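Local atomic coordinates of probable TonB-dependent siderophore receptor PiuA (Acinetobacter baumannii, PDB entry 5FP1), a protein that probably takes up iron across the outer membrane by binding iron-chelating siderophores, possibly including ferric enterobactin, as a TonB-dependent receptor. Residues K581-L595 and M618-Y632. Numbering follows the deposited sequence.
With C8E ((hydroxyethyloxy)tri(ethyloxy)octane), chain I.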
ATOM      1  N   LYS A 581      25.484  20.322  -3.592  1.00 33.27           N
ATOM      2  CA  LYS A 581      25.153  19.865  -4.950  1.00 37.92           C
ATOM      3  C   LYS A 581      24.677  18.393  -5.048  1.00 36.85           C
ATOM      4  O   LYS A 581      24.153  17.973  -6.085  1.00 34.34           O
ATOM      5  CB  LYS A 581      26.378  20.015  -5.842  1.00 43.27           C
ATOM      6  CG  LYS A 581      26.866  21.454  -5.916  1.00 45.83           C
ATOM      7  CD  LYS A 581      27.978  21.622  -6.921  1.00 52.59           C
ATOM      8  CE  LYS A 581      28.388  23.085  -6.980  1.00 61.67           C
ATOM      9  NZ  LYS A 581      29.657  23.245  -7.731  1.00 72.09           N
ATOM     10  N   TRP A 582      24.911  17.618  -4.000  1.00 33.32           N
ATOM     11  CA  TRP A 582      24.740  16.166  -4.043  1.00 34.18           C
ATOM     12  C   TRP A 582      23.762  15.671  -2.953  1.00 33.46           C
ATOM     13  O   TRP A 582      23.991  15.877  -1.750  1.00 31.91           O
ATOM     14  CB  TRP A 582      26.099  15.534  -3.854  1.00 30.22           C
ATOM     15  CG  TRP A 582      26.140  14.071  -4.005  1.00 35.30           C
ATOM     16  CD1 TRP A 582      25.176  13.266  -4.554  1.00 34.72           C
ATOM     17  CD2 TRP A 582      27.215  13.212  -3.628  1.00 38.41           C
ATOM     18  NE1 TRP A 582      25.585  11.960  -4.520  1.00 32.29           N
ATOM     19  CE2 TRP A 582      26.836  11.896  -3.966  1.00 38.61           C
ATOM     20  CE3 TRP A 582      28.463  13.424  -3.031  1.00 44.43           C
ATOM     21  CZ2 TRP A 582      27.658  10.800  -3.737  1.00 36.89           C
ATOM     22  CZ3 TRP A 582      29.280  12.331  -2.802  1.00 42.40           C
ATOM     23  CH2 TRP A 582      28.871  11.035  -3.150  1.00 46.63           C
ATOM     24  N   ASN A 583      22.659  15.051  -3.365  1.00 31.98           N
ATOM     25  CA  ASN A 583      21.712  14.512  -2.381  1.00 29.95           C
ATOM     26  C   ASN A 583      21.480  13.019  -2.537  1.00 27.88           C
ATOM     27  O   ASN A 583      21.909  12.404  -3.535  1.00 26.94           O
ATOM     28  CB  ASN A 583      20.415  15.298  -2.332  1.00 33.37           C
ATOM     29  CG  ASN A 583      19.634  15.224  -3.608  1.00 34.98           C
ATOM     30  OD1 ASN A 583      20.030  14.540  -4.567  1.00 42.00           O
ATOM     31  ND2 ASN A 583      18.517  15.951  -3.647  1.00 40.91           N
ATOM     32  N   ILE A 584      20.874  12.421  -1.513  1.00 25.34           N
ATOM     33  CA  ILE A 584      20.762  10.972  -1.492  1.00 24.69           C
ATOM     34  C   ILE A 584      19.541  10.507  -0.691  1.00 27.19           C
ATOM     35  O   ILE A 584      19.156  11.126   0.310  1.00 21.73           O
ATOM     36  CB  ILE A 584      22.047  10.331  -0.937  1.00 27.05           C
ATOM     37  CG1 ILE A 584      22.088   8.835  -1.240  1.00 27.93           C
ATOM     38  CG2 ILE A 584      22.194  10.615   0.542  1.00 31.20           C
ATOM     39  CD1 ILE A 584      23.349   8.139  -0.795  1.00 32.93           C
ATOM     40  N   SER A 585      18.927   9.431  -1.178  1.00 27.29           N
ATOM     41  CA  SER A 585      17.927   8.683  -0.404  1.00 22.86           C
ATOM     42  C   SER A 585      18.240   7.236  -0.651  1.00 24.03           C
ATOM     43  O   SER A 585      18.166   6.766  -1.801  1.00 24.36           O
ATOM     44  CB  SER A 585      16.502   9.053  -0.854  1.00 27.54           C
ATOM     45  OG  SER A 585      15.513   8.383  -0.060  1.00 27.35           O
ATOM     46  N   ALA A 586      18.619   6.520   0.405  1.00 21.84           N
ATOM     47  CA  ALA A 586      19.068   5.159   0.265  1.00 22.92           C
ATOM     48  C   ALA A 586      18.590   4.309   1.405  1.00 22.19           C
ATOM     49  O   ALA A 586      18.377   4.796   2.522  1.00 22.91           O
ATOM     50  CB  ALA A 586      20.579   5.085   0.187  1.00 24.35           C
ATOM     51  N   GLY A 587      18.447   3.026   1.120  1.00 21.25           N
ATOM     52  CA  GLY A 587      18.019   2.070   2.127  1.00 23.38           C
ATOM     53  C   GLY A 587      18.492   0.668   1.890  1.00 22.53           C
ATOM     54  O   GLY A 587      18.697   0.255   0.764  1.00 21.22           O
ATOM     55  N   TYR A 588      18.637  -0.093   2.967  1.00 19.89           N
ATOM     56  CA  TYR A 588      18.982  -1.488   2.861  1.00 20.32           C
ATOM     57  C   TYR A 588      18.193  -2.277   3.881  1.00 19.96           C
ATOM     58  O   TYR A 588      17.911  -1.786   4.986  1.00 20.36           O
ATOM     59  CB  TYR A 588      20.491  -1.695   3.099  1.00 22.79           C
ATOM     60  CG  TYR A 588      20.846  -3.138   3.263  1.00 23.06           C
ATOM     61  CD1 TYR A 588      21.047  -3.950   2.160  1.00 25.00           C
ATOM     62  CD2 TYR A 588      20.945  -3.708   4.516  1.00 23.61           C
ATOM     63  CE1 TYR A 588      21.340  -5.285   2.306  1.00 22.27           C
ATOM     64  CE2 TYR A 588      21.229  -5.042   4.663  1.00 23.43           C
ATOM     65  CZ  TYR A 588      21.440  -5.817   3.561  1.00 26.72           C
ATOM     66  OH  TYR A 588      21.702  -7.154   3.718  1.00 26.48           O
ATOM     67  N   THR A 589      17.873  -3.522   3.561  1.00 19.06           N
ATOM     68  CA  THR A 589      17.221  -4.372   4.554  1.00 18.49           C
ATOM     69  C   THR A 589      17.592  -5.824   4.377  1.00 22.20           C
ATOM     70  O   THR A 589      17.766  -6.296   3.252  1.00 21.30           O
ATOM     71  CB  THR A 589      15.667  -4.175   4.553  1.00 20.84           C
ATOM     72  OG1 THR A 589      15.089  -4.850   5.682  1.00 20.31           O
ATOM     73  CG2 THR A 589      15.026  -4.682   3.265  1.00 19.56           C
ATOM     74  N   TYR A 590      17.766  -6.502   5.505  1.00 19.81           N
ATOM     75  CA  TYR A 590      17.945  -7.931   5.560  1.00 19.12           C
ATOM     76  C   TYR A 590      16.800  -8.509   6.379  1.00 21.67           C
ATOM     77  O   TYR A 590      16.519  -8.053   7.490  1.00 21.61           O
ATOM     78  CB  TYR A 590      19.307  -8.288   6.188  1.00 22.75           C
ATOM     79  CG  TYR A 590      19.600  -9.753   6.084  1.00 27.39           C
ATOM     80  CD1 TYR A 590      19.051 -10.657   6.969  1.00 32.45           C
ATOM     81  CD2 TYR A 590      20.397 -10.244   5.057  1.00 32.78           C
ATOM     82  CE1 TYR A 590      19.281 -12.018   6.831  1.00 38.73           C
ATOM     83  CE2 TYR A 590      20.636 -11.584   4.922  1.00 40.49           C
ATOM     84  CZ  TYR A 590      20.082 -12.467   5.814  1.00 43.67           C
ATOM     85  OH  TYR A 590      20.345 -13.808   5.664  1.00 61.34           O
ATOM     86  N   LEU A 591      16.095  -9.486   5.816  1.00 21.38           N
ATOM     87  CA  LEU A 591      14.903 -10.005   6.453  1.00 19.02           C
ATOM     88  C   LEU A 591      14.925 -11.517   6.473  1.00 22.11           C
ATOM     89  O   LEU A 591      14.702 -12.175   5.451  1.00 27.82           O
ATOM     90  CB  LEU A 591      13.640  -9.514   5.724  1.00 20.94           C
ATOM     91  CG  LEU A 591      13.452  -8.010   5.652  1.00 19.30           C
ATOM     92  CD1 LEU A 591      12.369  -7.642   4.642  1.00 22.19           C
ATOM     93  CD2 LEU A 591      13.082  -7.486   7.017  1.00 21.61           C
ATOM     94  N   ASP A 592      15.173 -12.065   7.649  1.00 20.21           N
ATOM     95  CA  ASP A 592      15.212 -13.492   7.848  1.00 19.65           C
ATOM     96  C   ASP A 592      13.847 -13.964   8.364  1.00 21.62           C
ATOM     97  O   ASP A 592      13.545 -13.895   9.561  1.00 19.36           O
ATOM     98  CB  ASP A 592      16.342 -13.838   8.817  1.00 22.80           C
ATOM     99  CG  ASP A 592      16.485 -15.324   9.047  1.00 27.29           C
ATOM    100  OD1 ASP A 592      16.013 -16.128   8.230  1.00 30.99           O
ATOM    101  OD2 ASP A 592      17.037 -15.687  10.093  1.00 38.84           O
ATOM    102  N   SER A 593      12.998 -14.405   7.432  1.00 20.69           N
ATOM    103  CA  SER A 593      11.614 -14.724   7.753  1.00 17.31           C
ATOM    104  C   SER A 593      11.454 -16.211   7.942  1.00 19.68           C
ATOM    105  O   SER A 593      12.147 -16.988   7.332  1.00 20.92           O
ATOM    106  CB  SER A 593      10.657 -14.218   6.640  1.00 17.40           C
ATOM    107  OG  SER A 593      10.908 -14.847   5.388  1.00 17.57           O
ATOM    108  N   GLU A 594      10.478 -16.603   8.747  1.00 18.97           N
ATOM    109  CA  GLU A 594      10.246 -17.995   9.015  1.00 19.72           C
ATOM    110  C   GLU A 594       8.789 -18.281   9.304  1.00 18.88           C
ATOM    111  O   GLU A 594       8.157 -17.671  10.174  1.00 19.52           O
ATOM    112  CB  GLU A 594      11.100 -18.444  10.212  1.00 21.32           C
ATOM    113  CG  GLU A 594      10.928 -19.889  10.571  1.00 24.04           C
ATOM    114  CD  GLU A 594      11.615 -20.204  11.889  1.00 33.87           C
ATOM    115  OE1 GLU A 594      11.008 -20.049  12.976  1.00 33.87           O
ATOM    116  OE2 GLU A 594      12.792 -20.532  11.823  1.00 36.74           O
ATOM    117  N   LEU A 595       8.271 -19.251   8.570  1.00 17.41           N
ATOM    118  CA  LEU A 595       6.953 -19.786   8.811  1.00 19.77           C
ATOM    119  C   LEU A 595       7.089 -20.877   9.862  1.00 22.42           C
ATOM    120  O   LEU A 595       7.187 -22.056   9.544  1.00 20.53           O
ATOM    121  CB  LEU A 595       6.406 -20.393   7.527  1.00 18.82           C
ATOM    122  CG  LEU A 595       6.109 -19.385   6.418  1.00 19.86           C
ATOM    123  CD1 LEU A 595       5.959 -20.102   5.078  1.00 20.35           C
ATOM    124  CD2 LEU A 595       4.847 -18.617   6.781  1.00 19.80           C
ATOM    125  N   MET A 618       8.970 -17.010   4.544  1.00 18.53           N
ATOM    126  CA  MET A 618       7.669 -16.424   4.302  1.00 18.08           C
ATOM    127  C   MET A 618       7.555 -15.895   2.868  1.00 17.22           C
ATOM    128  O   MET A 618       8.502 -15.294   2.322  1.00 17.46           O
ATOM    129  CB  MET A 618       7.394 -15.294   5.301  1.00 18.79           C
ATOM    130  CG  MET A 618       7.244 -15.783   6.734  1.00 19.12           C
ATOM    131  SD  MET A 618       7.141 -14.461   7.963  1.00 21.07           S
ATOM    132  CE  MET A 618       5.594 -13.700   7.456  1.00 24.79           C
ATOM    133  N   PRO A 619       6.383 -16.082   2.268  1.00 18.30           N
ATOM    134  CA  PRO A 619       6.129 -15.479   0.970  1.00 19.32           C
ATOM    135  C   PRO A 619       6.076 -13.972   1.036  1.00 19.22           C
ATOM    136  O   PRO A 619       5.881 -13.381   2.114  1.00 19.59           O
ATOM    137  CB  PRO A 619       4.744 -16.027   0.568  1.00 23.02           C
ATOM    138  CG  PRO A 619       4.133 -16.594   1.798  1.00 27.50           C
ATOM    139  CD  PRO A 619       5.201 -16.749   2.847  1.00 21.12           C
ATOM    140  N   ASN A 620       6.278 -13.349  -0.116  1.00 17.61           N
ATOM    141  CA  ASN A 620       6.168 -11.922  -0.242  1.00 18.14           C
ATOM    142  C   ASN A 620       7.164 -11.173   0.651  1.00 21.08           C
ATOM    143  O   ASN A 620       6.897 -10.048   1.083  1.00 21.91           O
ATOM    144  CB  ASN A 620       4.720 -11.505   0.028  1.00 20.56           C
ATOM    145  CG  ASN A 620       3.721 -12.363  -0.742  1.00 27.31           C
ATOM    146  OD1 ASN A 620       2.894 -13.057  -0.152  1.00 26.87           O
ATOM    147  ND2 ASN A 620       3.850 -12.385  -2.059  1.00 25.07           N
ATOM    148  N   VAL A 621       8.302 -11.804   0.918  1.00 20.19           N
ATOM    149  CA  VAL A 621       9.421 -11.120   1.561  1.00 25.24           C
ATOM    150  C   VAL A 621      10.789 -11.590   1.105  1.00 21.13           C
ATOM    151  O   VAL A 621      11.143 -12.776   1.167  1.00 25.74           O
ATOM    152  CB  VAL A 621       9.315 -11.044   3.123  1.00 35.98           C
ATOM    153  CG1 VAL A 621       8.768 -12.289   3.721  1.00 30.81           C
ATOM    154  CG2 VAL A 621      10.676 -10.767   3.756  1.00 41.80           C
ATOM    155  N   PRO A 622      11.590 -10.644   0.613  1.00 20.00           N
ATOM    156  CA  PRO A 622      12.930 -10.989   0.171  1.00 20.83           C
ATOM    157  C   PRO A 622      13.889 -11.044   1.340  1.00 25.27           C
ATOM    158  O   PRO A 622      13.733 -10.296   2.313  1.00 24.12           O
ATOM    159  CB  PRO A 622      13.304  -9.826  -0.728  1.00 18.08           C
ATOM    160  CG  PRO A 622      12.584  -8.645  -0.096  1.00 19.91           C
ATOM    161  CD  PRO A 622      11.301  -9.214   0.452  1.00 20.98           C
ATOM    162  N   LYS A 623      14.897 -11.902   1.241  1.00 23.24           N
ATOM    163  CA  LYS A 623      15.905 -11.971   2.293  1.00 24.28           C
ATOM    164  C   LYS A 623      16.720 -10.680   2.380  1.00 21.25           C
ATOM    165  O   LYS A 623      17.163 -10.289   3.467  1.00 22.65           O
ATOM    166  CB  LYS A 623      16.844 -13.148   2.041  1.00 27.77           C
ATOM    167  CG  LYS A 623      17.500 -13.679   3.298  1.00 48.43           C
ATOM    168  CD  LYS A 623      18.004 -15.097   3.093  1.00 61.00           C
ATOM    169  CE  LYS A 623      16.860 -16.084   2.969  1.00 66.56           C
ATOM    170  NZ  LYS A 623      17.328 -17.349   2.336  1.00 70.84           N
ATOM    171  N   GLN A 624      16.957 -10.064   1.228  1.00 19.88           N
ATOM    172  CA  GLN A 624      17.676  -8.783   1.138  1.00 23.43           C
ATOM    173  C   GLN A 624      17.001  -7.909   0.114  1.00 21.04           C
ATOM    174  O   GLN A 624      16.478  -8.419  -0.883  1.00 24.18           O
ATOM    175  CB  GLN A 624      19.128  -8.974   0.673  1.00 27.59           C
ATOM    176  CG  GLN A 624      20.010  -9.708   1.647  1.00 36.47           C
ATOM    177  CD  GLN A 624      21.468  -9.573   1.264  1.00 37.02           C
ATOM    178  OE1 GLN A 624      22.129  -8.606   1.633  1.00 32.01           O
ATOM    179  NE2 GLN A 624      21.966 -10.532   0.496  1.00 45.10           N
ATOM    180  N   ALA A 625      17.056  -6.601   0.340  1.00 18.19           N
ATOM    181  CA  ALA A 625      16.649  -5.619  -0.639  1.00 21.20           C
ATOM    182  C   ALA A 625      17.355  -4.272  -0.388  1.00 22.62           C
ATOM    183  O   ALA A 625      17.775  -3.987   0.735  1.00 22.12           O
ATOM    184  CB  ALA A 625      15.134  -5.457  -0.608  1.00 19.26           C
ATOM    185  N   ALA A 626      17.476  -3.446  -1.421  1.00 19.64           N
ATOM    186  CA  ALA A 626      18.133  -2.144  -1.275  1.00 21.59           C
ATOM    187  C   ALA A 626      17.685  -1.189  -2.345  1.00 23.11           C
ATOM    188  O   ALA A 626      17.348  -1.611  -3.452  1.00 23.11           O
ATOM    189  CB  ALA A 626      19.650  -2.294  -1.313  1.00 27.37           C
ATOM    190  N   THR A 627      17.641   0.103  -2.016  1.00 20.01           N
ATOM    191  CA  THR A 627      17.309   1.104  -2.995  1.00 20.69           C
ATOM    192  C   THR A 627      18.241   2.294  -2.819  1.00 24.32           C
ATOM    193  O   THR A 627      18.743   2.595  -1.709  1.00 21.12           O
ATOM    194  CB  THR A 627      15.858   1.617  -2.918  1.00 22.73           C
ATOM    195  OG1 THR A 627      15.680   2.377  -1.723  1.00 28.52           O
ATOM    196  CG2 THR A 627      14.806   0.453  -2.954  1.00 20.61           C
ATOM    197  N   LEU A 628      18.432   2.978  -3.919  1.00 21.29           N
ATOM    198  CA  LEU A 628      19.294   4.177  -3.949  1.00 24.45           C
ATOM    199  C   LEU A 628      18.746   5.148  -4.969  1.00 26.02           C
ATOM    200  O   LEU A 628      18.452   4.764  -6.114  1.00 24.27           O
ATOM    201  CB  LEU A 628      20.722   3.780  -4.280  1.00 26.80           C
ATOM    202  CG  LEU A 628      21.679   4.929  -4.648  1.00 32.26           C
ATOM    203  CD1 LEU A 628      21.980   5.741  -3.425  1.00 33.80           C
ATOM    204  CD2 LEU A 628      22.968   4.367  -5.227  1.00 39.26           C
ATOM    205  N   TRP A 629      18.585   6.400  -4.540  1.00 23.84           N
ATOM    206  CA  TRP A 629      18.328   7.510  -5.437  1.00 22.10           C
ATOM    207  C   TRP A 629      19.309   8.613  -5.086  1.00 27.63           C
ATOM    208  O   TRP A 629      19.407   8.998  -3.926  1.00 26.01           O
ATOM    209  CB  TRP A 629      16.920   8.037  -5.274  1.00 23.82           C
ATOM    210  CG  TRP A 629      16.645   9.165  -6.185  1.00 21.10           C
ATOM    211  CD1 TRP A 629      16.557  10.477  -5.862  1.00 22.62           C
ATOM    212  CD2 TRP A 629      16.461   9.085  -7.601  1.00 23.84           C
ATOM    213  NE1 TRP A 629      16.327  11.231  -6.985  1.00 25.30           N
ATOM    214  CE2 TRP A 629      16.261  10.399  -8.069  1.00 25.46           C
ATOM    215  CE3 TRP A 629      16.451   8.029  -8.522  1.00 27.41           C
ATOM    216  CZ2 TRP A 629      16.060  10.689  -9.417  1.00 27.33           C
ATOM    217  CZ3 TRP A 629      16.241   8.319  -9.864  1.00 30.79           C
ATOM    218  CH2 TRP A 629      16.052   9.644 -10.298  1.00 29.02           C
ATOM    219  N   THR A 630      20.038   9.106  -6.078  1.00 24.32           N
ATOM    220  CA  THR A 630      20.972  10.180  -5.839  1.00 26.76           C
ATOM    221  C   THR A 630      20.992  11.174  -6.998  1.00 30.21           C
ATOM    222  O   THR A 630      20.834  10.787  -8.163  1.00 30.37           O
ATOM    223  CB  THR A 630      22.372   9.627  -5.513  1.00 27.36           C
ATOM    224  OG1 THR A 630      23.209  10.708  -5.068  1.00 32.70           O
ATOM    225  CG2 THR A 630      22.993   8.904  -6.687  1.00 29.18           C
ATOM    226  N   THR A 631      21.103  12.461  -6.662  1.00 27.19           N
ATOM    227  CA  THR A 631      21.150  13.504  -7.676  1.00 30.03           C
ATOM    228  C   THR A 631      22.309  14.467  -7.437  1.00 33.34           C
ATOM    229  O   THR A 631      22.776  14.646  -6.301  1.00 28.09           O
ATOM    230  CB  THR A 631      19.842  14.307  -7.803  1.00 30.57           C
ATOM    231  OG1 THR A 631      19.735  15.259  -6.747  1.00 30.75           O
ATOM    232  CG2 THR A 631      18.604  13.365  -7.785  1.00 33.92           C
ATOM    233  N   TYR A 632      22.748  15.072  -8.537  1.00 33.45           N
ATOM    234  CA  TYR A 632      23.902  15.968  -8.535  1.00 33.76           C
ATOM    235  C   TYR A 632      23.640  17.195  -9.408  1.00 33.51           C
ATOM    236  O   TYR A 632      23.096  17.102 -10.509  1.00 30.37           O
ATOM    237  CB  TYR A 632      25.168  15.225  -8.974  1.00 35.90           C
ATOM    238  CG  TYR A 632      26.416  15.972  -8.559  1.00 43.72           C
ATOM    239  CD1 TYR A 632      26.924  17.000  -9.350  1.00 46.33           C
ATOM    240  CD2 TYR A 632      27.046  15.697  -7.357  1.00 42.76           C
ATOM    241  CE1 TYR A 632      28.041  17.715  -8.958  1.00 51.45           C
ATOM    242  CE2 TYR A 632      28.163  16.402  -6.962  1.00 51.00           C
ATOM    243  CZ  TYR A 632      28.657  17.411  -7.768  1.00 49.34           C
ATOM    244  OH  TYR A 632      29.764  18.124  -7.373  1.00 56.92           O
TER
HETATM  245  C1  C8E I1723      23.629  -1.939  -0.730  1.00 54.85           C
HETATM  246  C2  C8E I1723      24.330  -3.244  -1.052  1.00 56.10           C
HETATM  247  C3  C8E I1723      23.441  -4.211  -1.830  1.00 57.01           C
HETATM  248  C4  C8E I1723      23.529  -5.608  -1.223  1.00 55.62           C
HETATM  249  C5  C8E I1723      23.201  -6.712  -2.224  1.00 62.72           C
HETATM  250  C6  C8E I1723      24.097  -7.914  -1.952  1.00 55.25           C
HETATM  251  C7  C8E I1723      23.664  -9.161  -2.710  1.00 51.91           C
HETATM  252  C8  C8E I1723      24.282 -10.396  -2.064  1.00 56.67           C
HETATM  253  O9  C8E I1723      23.624 -11.560  -2.554  1.00 65.76           O
HETATM  254  O   HOH W   1      21.397  17.485  -6.636  1.00 38.16           O
HETATM  255  O   HOH W   2      16.980  15.984  -6.076  1.00 37.48           O
HETATM  256  O   HOH W   3      15.718   5.215  -2.841  1.00 33.60           O
HETATM  257  O   HOH W   4      12.763 -13.680   4.048  1.00 33.18           O
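Leu628 fits its CD1 methyl against Ile584, 3.8 Å from CG1, and reaches Ala586 CB at 3.9 Å, so one branch tip fills the low ground above the alanine. On the same face Tyr588 lies with its ring edge toward Ala626 CB, and its hydroxyl donates to Gln624 OE1 (OH to OE1 2.6 Å), the ring and amide planes 80° apart. Gln624 CG presses on Tyr590 CD2 at 3.5 Å, while Lys623 runs alongside Tyr590 with CG near the phenol OH. The detergent tail of C8E lies by Ala626 and Gln624, evidence that this row is the lipid-facing exterior of a TonB-dependent β-barrel; the alternate row, where Trp629 NE1 bonds Asp54 and Thr627 OG1 bonds Thr66 O, faces the plug. The strands run antiparallel at 176°, and hydrogen-bonded pairs alternate with non-hydrogen-bonded ones from Asn583–Thr631 to Thr589–Ala625. Trp582 has CG anti to the backbone N (chi1 -174°), which leans the indole forward along its own strand and brings NE1, in the ring plane, to Thr630 OG1 at 2.7 Å; that hydroxyl donates onward to Asn583 O. Lys581 CB sits over the Tyr632 ring face, 4.2 Å from its centroid. Past the pairs a last backbone bond joins Leu591 N to Lys623 O; then, where 618-623 is loop, Leu591 CD1 meets Val621 CG2. Ser593 OG accepts from Met618 N, and that methionine's CG packs 3.7 Å from Leu595 CD2.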